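Local coordinates for ferripyochelin binding protein (Salmonella enterica subsp. enterica serovar Typhimurium, PDB 3R3R) that binds zinc and, as a left-handed beta-helix protein of the gamma-class carbonic anhydrase family, may act as a carbonic anhydrase-like enzyme, at residues 45-50 / 66-71; 95-100 / 112-117. All coordinates share one frame; numbering follows the deposited sequence. Where two conformers were deposited one is given.

Contact 1 of 2, residues 45-50 / 66-71. With ZN (zinc ion), chain B.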
ATOM      1  N   LEU A  45       9.617  -8.167   5.432  1.00  9.84           N
ATOM      2  CA  LEU A  45       9.068  -9.239   4.604  1.00 10.27           C
ATOM      3  C   LEU A  45       7.880  -8.764   3.769  1.00  9.19           C
ATOM      4  O   LEU A  45       6.846  -9.432   3.691  1.00 10.65           O
ATOM      5  CB  LEU A  45       8.726 -10.483   5.447  1.00 10.78           C
ATOM      6  CG  LEU A  45       9.929 -11.101   6.188  1.00 10.96           C
ATOM      7  CD1 LEU A  45       9.532 -12.392   6.890  1.00 12.27           C
ATOM      8  CD2 LEU A  45      11.129 -11.359   5.264  1.00 12.72           C
ATOM      9  N   VAL A  46       8.050  -7.614   3.127  1.00  9.43           N
ATOM     10  CA  VAL A  46       7.089  -7.102   2.154  1.00  9.56           C
ATOM     11  C   VAL A  46       7.654  -7.291   0.755  1.00  8.84           C
ATOM     12  O   VAL A  46       8.853  -7.118   0.546  1.00 10.15           O
ATOM     13  CB  VAL A  46       6.846  -5.595   2.418  1.00  9.06           C
ATOM     14  CG1 VAL A  46       6.089  -4.937   1.284  1.00 10.54           C
ATOM     15  CG2 VAL A  46       6.083  -5.399   3.711  1.00  9.97           C
ATOM     16  N   VAL A  47       6.793  -7.604  -0.208  1.00  9.50           N
ATOM     17  CA  VAL A  47       7.171  -7.556  -1.623  1.00  8.76           C
ATOM     18  C   VAL A  47       6.373  -6.473  -2.328  1.00  8.24           C
ATOM     19  O   VAL A  47       5.143  -6.444  -2.217  1.00  9.04           O
ATOM     20  CB  VAL A  47       6.870  -8.878  -2.358  1.00 10.22           C
ATOM     21  CG1 VAL A  47       7.383  -8.810  -3.802  1.00 10.96           C
ATOM     22  CG2 VAL A  47       7.494 -10.068  -1.626  1.00 10.96           C
ATOM     23  N   ILE A  48       7.055  -5.588  -3.058  1.00  9.36           N
ATOM     24  CA  ILE A  48       6.382  -4.612  -3.921  1.00 10.37           C
ATOM     25  C   ILE A  48       6.975  -4.810  -5.300  1.00 10.43           C
ATOM     26  O   ILE A  48       8.151  -4.523  -5.503  1.00 11.39           O
ATOM     27  CB  ILE A  48       6.576  -3.156  -3.466  1.00 10.68           C
ATOM     28  CG1 ILE A  48       6.267  -3.019  -1.968  1.00 11.03           C
ATOM     29  CG2 ILE A  48       5.688  -2.244  -4.306  1.00 11.62           C
ATOM     30  CD1 ILE A  48       6.422  -1.615  -1.399  1.00 13.80           C
ATOM     31  N   ARG A  49       6.181  -5.323  -6.238  1.00  9.79           N
ATOM     32  CA  ARG A  49       6.702  -5.716  -7.536  1.00 10.95           C
ATOM     33  C   ARG A  49       6.058  -4.880  -8.640  1.00 10.84           C
ATOM     34  O   ARG A  49       4.924  -5.145  -9.050  1.00 12.34           O
ATOM     35  CB  ARG A  49       6.517  -7.227  -7.745  1.00 10.70           C
ATOM     36  CG  ARG A  49       7.151  -7.753  -9.028  1.00 10.73           C
ATOM     37  CD  ARG A  49       7.558  -9.225  -8.950  1.00 10.87           C
ATOM     38  NE  ARG A  49       6.463 -10.175  -8.708  1.00 10.52           N
ATOM     39  CZ  ARG A  49       5.686 -10.723  -9.648  1.00 10.16           C
ATOM     40  NH1 ARG A  49       4.757 -11.622  -9.308  1.00 10.35           N
ATOM     41  NH2 ARG A  49       5.835 -10.399 -10.935  1.00 11.83           N
ATOM     42  N   GLY A  50       6.763  -3.838  -9.062  1.00 11.85           N
ATOM     43  CA  GLY A  50       6.274  -2.943 -10.100  1.00 13.03           C
ATOM     44  C   GLY A  50       6.924  -3.252 -11.435  1.00 12.81           C
ATOM     45  O   GLY A  50       7.575  -2.392 -12.027  1.00 13.39           O
ATOM     46  N   GLY A  66       4.758  -8.374   5.843  1.00  8.43           N
ATOM     47  CA  GLY A  66       4.141  -9.510   5.170  1.00  8.99           C
ATOM     48  C   GLY A  66       3.186  -9.177   4.044  1.00  8.81           C
ATOM     49  O   GLY A  66       2.583 -10.076   3.480  1.00 10.03           O
ATOM     50  N   SER A  67       3.044  -7.908   3.691  1.00  8.80           N
ATOM     51  CA  SER A  67       2.182  -7.529   2.581  1.00  8.54           C
ATOM     52  C   SER A  67       2.803  -7.869   1.227  1.00  7.86           C
ATOM     53  O   SER A  67       4.029  -7.953   1.090  1.00  9.01           O
ATOM     54  CB  SER A  67       1.861  -6.029   2.651  1.00  9.24           C
ATOM     55  OG  SER A  67       1.051  -5.735   3.781  1.00  9.57           O
ATOM     56  N   VAL A  68       1.949  -8.047   0.223  1.00  7.96           N
ATOM     57  CA  VAL A  68       2.394  -8.203  -1.157  1.00  7.80           C
ATOM     58  C   VAL A  68       1.596  -7.249  -2.021  1.00  7.34           C
ATOM     59  O   VAL A  68       0.358  -7.233  -1.942  1.00  7.75           O
ATOM     60  CB  VAL A  68       2.242  -9.660  -1.675  1.00  9.06           C
ATOM     61  CG1 VAL A  68       2.567  -9.732  -3.181  1.00 10.62           C
ATOM     62  CG2 VAL A  68       3.153 -10.609  -0.881  1.00 10.76           C
ATOM     63  N   LEU A  69       2.317  -6.487  -2.848  1.00  8.21           N
ATOM     64  CA  LEU A  69       1.740  -5.480  -3.731  1.00  8.43           C
ATOM     65  C   LEU A  69       2.146  -5.819  -5.159  1.00  8.53           C
ATOM     66  O   LEU A  69       3.347  -5.914  -5.461  1.00 10.01           O
ATOM     67  CB  LEU A  69       2.282  -4.094  -3.359  1.00  9.60           C
ATOM     68  CG  LEU A  69       1.615  -3.358  -2.186  1.00 10.32           C
ATOM     69  CD1 LEU A  69       1.707  -4.140  -0.869  1.00 10.79           C
ATOM     70  CD2 LEU A  69       2.232  -1.986  -2.022  1.00 10.71           C
ATOM     71  N   HIS A  70       1.154  -6.017  -6.029  1.00  8.46           N
ATOM     72  CA  HIS A  70       1.433  -6.281  -7.434  1.00  9.18           C
ATOM     73  C   HIS A  70       0.361  -5.611  -8.310  1.00  9.53           C
ATOM     74  O   HIS A  70      -0.469  -4.842  -7.817  1.00  9.49           O
ATOM     75  CB  HIS A  70       1.579  -7.792  -7.685  1.00  9.31           C
ATOM     76  CG  HIS A  70       2.212  -8.133  -9.002  1.00  9.87           C
ATOM     77  ND1 HIS A  70       1.701  -9.085  -9.861  1.00 10.30           N
ATOM     78  CD2 HIS A  70       3.313  -7.630  -9.614  1.00 10.64           C
ATOM     79  CE1 HIS A  70       2.465  -9.159 -10.937  1.00  9.83           C
ATOM     80  NE2 HIS A  70       3.450  -8.289 -10.812  1.00 10.49           N
ATOM     81  N   VAL A  71       0.434  -5.883  -9.611  1.00  9.47           N
ATOM     82  CA  VAL A  71      -0.223  -5.095 -10.644  1.00  9.93           C
ATOM     83  C   VAL A  71      -0.543  -6.009 -11.829  1.00  9.82           C
ATOM     84  O   VAL A  71       0.037  -7.098 -11.946  1.00 10.77           O
ATOM     85  CB  VAL A  71       0.719  -3.969 -11.133  1.00 10.90           C
ATOM     86  CG1 VAL A  71       0.858  -2.879 -10.068  1.00 11.80           C
ATOM     87  CG2 VAL A  71       2.102  -4.524 -11.545  1.00 11.75           C
TER
HETATM   88 ZN    ZN B 185      -0.031 -10.304  -9.737  1.00 11.06          ZN
HETATM   89  O   HOH W   1       5.507 -10.578   1.595  1.00 14.00           O
HETATM   90  O   HOH W   2      -0.653  -9.848 -11.902  1.00 17.48           O
HETATM   91  O   HOH W   3       0.426 -11.733 -11.040  1.00 15.26           O
HETATM   92  O   HOH W   4      -1.946 -11.580 -10.017  1.00 20.78           O
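The guanidinium of Arg49 lies over one face of the His70 imidazole, offset toward the ring's rim and with the two planes tilted 33° apart; CZ is 3.5 Å from His70 NE2. At the ring's edge and in its plane sits the backbone oxygen of Arg49, 3.0 Å from His70 CD2, together with one of the zinc-bound waters. Arg49 reaches the face because its chain, extended through chi2, folds back at chi3 (61°). Arg49 NH2 and His70 NE2, 3.2 Å apart, are both donors and do not bond to each other; Asp51 takes both, NH2 in a salt bridge and NE2 in a hydrogen bond. The other ring nitrogen of His70, ND1, binds the zinc ion at 2.1 Å, and Asp51 probably helps fix the ring's rotation.

Ahead of His70 in the chain the two segments run parallel, joined by a ladder of backbone bonds: Val47 N to Ser67 O, Leu69 N to Val47 O, and Arg49 N to Leu69 O (3.0 Å). A water donates to Leu45 O and Ser67 O where the ladder begins. Ile48 and Leu69 project together into the core of the beta-helix, Ile48 CG2 being 4.0 Å from Leu69 CB. There they pack on Ile57 of strand 54-57, and Leu69 also reaches strand 84-86; strand 29-31 hydrogen-bonds to the other edge of 45-50.

Contact 2 of 2, residues 95-100 / 112-117. With ZN (zinc ion), chain B.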
ATOM      1  N   LYS A  95       0.213  -8.189   6.305  1.00  7.80           N
ATOM      2  CA  LYS A  95      -0.244  -9.325   5.508  1.00  8.54           C
ATOM      3  C   LYS A  95      -1.375  -8.955   4.561  1.00  7.97           C
ATOM      4  O   LYS A  95      -2.224  -9.793   4.255  1.00 10.56           O
ATOM      5  CB  LYS A  95      -0.645 -10.513   6.389  1.00  9.31           C
ATOM      6  CG  LYS A  95       0.565 -11.192   7.032  1.00 11.15           C
ATOM      7  CD  LYS A  95       0.157 -12.362   7.943  1.00 15.03           C
ATOM      8  CE  LYS A  95      -0.351 -13.545   7.195  1.00 20.14           C
ATOM      9  NZ  LYS A  95       0.752 -14.086   6.357  1.00 20.47           N
ATOM     10  N   VAL A  96      -1.378  -7.728   4.052  1.00  7.30           N
ATOM     11  CA  VAL A  96      -2.380  -7.319   3.078  1.00  7.94           C
ATOM     12  C   VAL A  96      -1.916  -7.632   1.657  1.00  7.10           C
ATOM     13  O   VAL A  96      -0.719  -7.543   1.344  1.00  8.27           O
ATOM     14  CB  VAL A  96      -2.721  -5.821   3.271  1.00  7.79           C
ATOM     15  CG1 VAL A  96      -3.442  -5.252   2.058  1.00  9.23           C
ATOM     16  CG2 VAL A  96      -3.567  -5.669   4.524  1.00  8.73           C
ATOM     17  N   MET A  97      -2.867  -8.031   0.818  1.00  7.19           N
ATOM     18  CA  MET A  97      -2.644  -8.261  -0.603  1.00  6.64           C
ATOM     19  C   MET A  97      -3.295  -7.131  -1.385  1.00  7.04           C
ATOM     20  O   MET A  97      -4.531  -7.001  -1.352  1.00  8.11           O
ATOM     21  CB  MET A  97      -3.345  -9.575  -0.969  1.00  8.36           C
ATOM     22  CG  MET A  97      -3.236  -9.975  -2.432  1.00  8.60           C
ATOM     23  SD  MET A  97      -1.575 -10.470  -2.899  1.00 10.11           S
ATOM     24  CE  MET A  97      -1.195  -9.271  -4.177  1.00 11.38           C
ATOM     25  N   LEU A  98      -2.492  -6.316  -2.070  1.00  7.80           N
ATOM     26  CA  LEU A  98      -3.031  -5.241  -2.925  1.00  8.38           C
ATOM     27  C   LEU A  98      -2.661  -5.549  -4.348  1.00  7.58           C
ATOM     28  O   LEU A  98      -1.481  -5.791  -4.635  1.00  8.83           O
ATOM     29  CB  LEU A  98      -2.432  -3.879  -2.558  1.00  8.97           C
ATOM     30  CG  LEU A  98      -2.707  -3.370  -1.136  1.00  8.74           C
ATOM     31  CD1 LEU A  98      -2.064  -1.985  -0.951  1.00 10.35           C
ATOM     32  CD2 LEU A  98      -4.183  -3.353  -0.803  1.00  9.40           C
ATOM     33  N   HIS A  99      -3.635  -5.521  -5.247  1.00  8.51           N
ATOM     34  CA  HIS A  99      -3.359  -5.871  -6.631  1.00  8.19           C
ATOM     35  C   HIS A  99      -4.072  -4.898  -7.557  1.00  8.27           C
ATOM     36  O   HIS A  99      -5.296  -4.936  -7.670  1.00  9.46           O
ATOM     37  CB  HIS A  99      -3.805  -7.304  -6.953  1.00  9.29           C
ATOM     38  CG  HIS A  99      -2.998  -7.946  -8.044  1.00  9.35           C
ATOM     39  ND1 HIS A  99      -3.228  -7.723  -9.384  1.00 10.49           N
ATOM     40  CD2 HIS A  99      -1.915  -8.757  -7.982  1.00  9.15           C
ATOM     41  CE1 HIS A  99      -2.334  -8.392 -10.093  1.00 11.08           C
ATOM     42  NE2 HIS A  99      -1.537  -9.048  -9.268  1.00 10.14           N
ATOM     43  N   GLY A 100      -3.321  -4.021  -8.220  1.00  9.46           N
ATOM     44  CA  GLY A 100      -3.859  -3.216  -9.302  1.00 10.88           C
ATOM     45  C   GLY A 100      -5.008  -2.294  -8.943  1.00 10.53           C
ATOM     46  O   GLY A 100      -5.836  -1.982  -9.795  1.00 11.32           O
ATOM     47  N   GLY A 112      -4.556  -8.604   6.772  1.00  7.77           N
ATOM     48  CA  GLY A 112      -5.047  -9.822   6.163  1.00  8.99           C
ATOM     49  C   GLY A 112      -6.090  -9.618   5.071  1.00  8.37           C
ATOM     50  O   GLY A 112      -6.669 -10.584   4.595  1.00 11.08           O
ATOM     51  N   SER A 113      -6.350  -8.377   4.675  1.00  7.51           N
ATOM     52  CA  SER A 113      -7.315  -8.108   3.614  1.00  8.03           C
ATOM     53  C   SER A 113      -6.721  -8.266   2.220  1.00  7.04           C
ATOM     54  O   SER A 113      -5.505  -8.310   2.053  1.00  7.85           O
ATOM     55  CB  SER A 113      -7.880  -6.692   3.750  1.00  8.73           C
ATOM     56  OG  SER A 113      -8.637  -6.547   4.939  1.00  9.46           O
ATOM     57  N   ILE A 114      -7.616  -8.349   1.233  1.00  7.56           N
ATOM     58  CA  ILE A 114      -7.271  -8.475  -0.178  1.00  7.89           C
ATOM     59  C   ILE A 114      -8.043  -7.394  -0.931  1.00  7.49           C
ATOM     60  O   ILE A 114      -9.261  -7.280  -0.757  1.00  8.54           O
ATOM     61  CB  ILE A 114      -7.683  -9.863  -0.733  1.00  8.43           C
ATOM     62  CG1 ILE A 114      -6.988 -10.987   0.049  1.00  9.35           C
ATOM     63  CG2 ILE A 114      -7.414  -9.923  -2.249  1.00  9.97           C
ATOM     64  CD1 ILE A 114      -7.546 -12.374  -0.240  1.00 10.99           C
ATOM     65  N   VAL A 115      -7.348  -6.617  -1.769  1.00  7.91           N
ATOM     66  CA  VAL A 115      -7.993  -5.586  -2.589  1.00  8.26           C
ATOM     67  C   VAL A 115      -7.578  -5.831  -4.033  1.00  8.73           C
ATOM     68  O   VAL A 115      -6.379  -5.860  -4.324  1.00  9.95           O
ATOM     69  CB  VAL A 115      -7.595  -4.150  -2.147  1.00  9.62           C
ATOM     70  CG1 VAL A 115      -8.369  -3.124  -2.975  1.00 10.58           C
ATOM     71  CG2 VAL A 115      -7.831  -3.950  -0.642  1.00  9.88           C
ATOM     72  N   LEU A 116      -8.560  -6.018  -4.918  1.00  9.12           N
ATOM     73  CA  LEU A 116      -8.279  -6.506  -6.269  1.00 10.38           C
ATOM     74  C   LEU A 116      -8.313  -5.432  -7.364  1.00 10.66           C
ATOM     75  O   LEU A 116      -8.595  -4.258  -7.121  1.00 10.87           O
ATOM     76  CB  LEU A 116      -9.230  -7.658  -6.598  1.00 10.90           C
ATOM     77  CG  LEU A 116      -9.142  -8.860  -5.647  1.00 11.16           C
ATOM     78  CD1 LEU A 116     -10.225  -9.874  -6.024  1.00 13.66           C
ATOM     79  CD2 LEU A 116      -7.739  -9.494  -5.678  1.00 12.96           C
ATOM     80  N   ASP A 117      -8.022  -5.865  -8.581  1.00 10.75           N
ATOM     81  CA  ASP A 117      -7.756  -4.900  -9.635  0.50 10.69           C
ATOM     82  C   ASP A 117      -8.933  -4.013  -9.973  1.00 11.55           C
ATOM     83  O   ASP A 117     -10.086  -4.452 -10.053  1.00 12.21           O
ATOM     84  CB  ASP A 117      -7.269  -5.610 -10.893  0.50  9.50           C
ATOM     85  CG  ASP A 117      -6.159  -6.554 -10.595  0.50  8.65           C
ATOM     86  OD1 ASP A 117      -6.460  -7.582  -9.985  0.50  8.82           O
ATOM     87  OD2 ASP A 117      -4.991  -6.245 -10.906  0.50  8.91           O
TER
HETATM   88 ZN    ZN B 185      -0.031 -10.304  -9.737  1.00 11.06          ZN
HETATM   89  O   HOH W   5      -4.028 -10.803   2.520  1.00 12.95           O
HETATM   90  O   HOH W   2      -0.653  -9.848 -11.902  1.00 17.48           O
HETATM   91  O   HOH W   3       0.426 -11.733 -11.040  1.00 15.26           O
HETATM   92  O   HOH W   4      -1.946 -11.580 -10.017  1.00 20.78           O
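His99 and Asp117 cross with ring and carboxylate planes 63° apart, yet in one of the two conformers modelled for Asp117 the bond between them is well directed. His99 ND1 donates to Asp117 OD2 over 2.8 Å at 162°; OD2 lies in the imidazole plane and is met on its syn side, a little out of the carboxylate plane. The other ring nitrogen, NE2, binds the zinc ion at 2.0 Å, so in this conformer the carboxylate is a second-shell group that would hold the ring's rotation. With chi1 at -50°, Asp117 places its CG beside its own backbone N, and the carboxylate swings back toward the histidine. Thr72 also hydrogen-bonds to OD2.

On the face turned away from the core, Met97 crosses Ile114, Met97 CB meeting Ile114 CG1 at 4.0 Å. The methionine chain then bends away from Ile114 and brings CE to the edge of the His99 ring. Leu98 and Val115 run alongside each other into the core; the touch is made by one branch of each, Leu98 CD2 to Val115 CG2, at 3.7 Å.

Backbone hydrogen bonds of a parallel pair tie Met97 N to Ser113 O, Val115 N to Met97 O and His99 N to Val115 O, each 2.9 Å long. This is one rung-to-rung step of the left-handed beta-helix. Strand 68-70 pairs with the other edge of 97-99, Leu98 packs inward on Leu84 and Ile86 of strand 84-86, and Ser113 OG is hydrogen-bonded to Gly110 O and also to the backbone N of Ser131 in the next coil.

Overall arrangement
Both segments of contact 1 precede those of contact 2 in the chain, and the contact centres lie about 10 Å apart in one parallel sheet, one of the three walls of the left-handed beta-helix. Strands 47-50, 68-70, 97-99 and 114-115 follow one another across that wall, and the two contacts meet where 68-70 adjoins 97-99: Val68 N with Val96 O and His70 N with Leu98 O are probable hydrogen bonds. At this seam His70 and His99 turn their rings at about 80° and share one zinc ion and its three waters. Stacking of successive coils thus brings together the site's two histidines; in gamma-class carbonic anhydrases a third typically comes from a neighbouring subunit of a trimer.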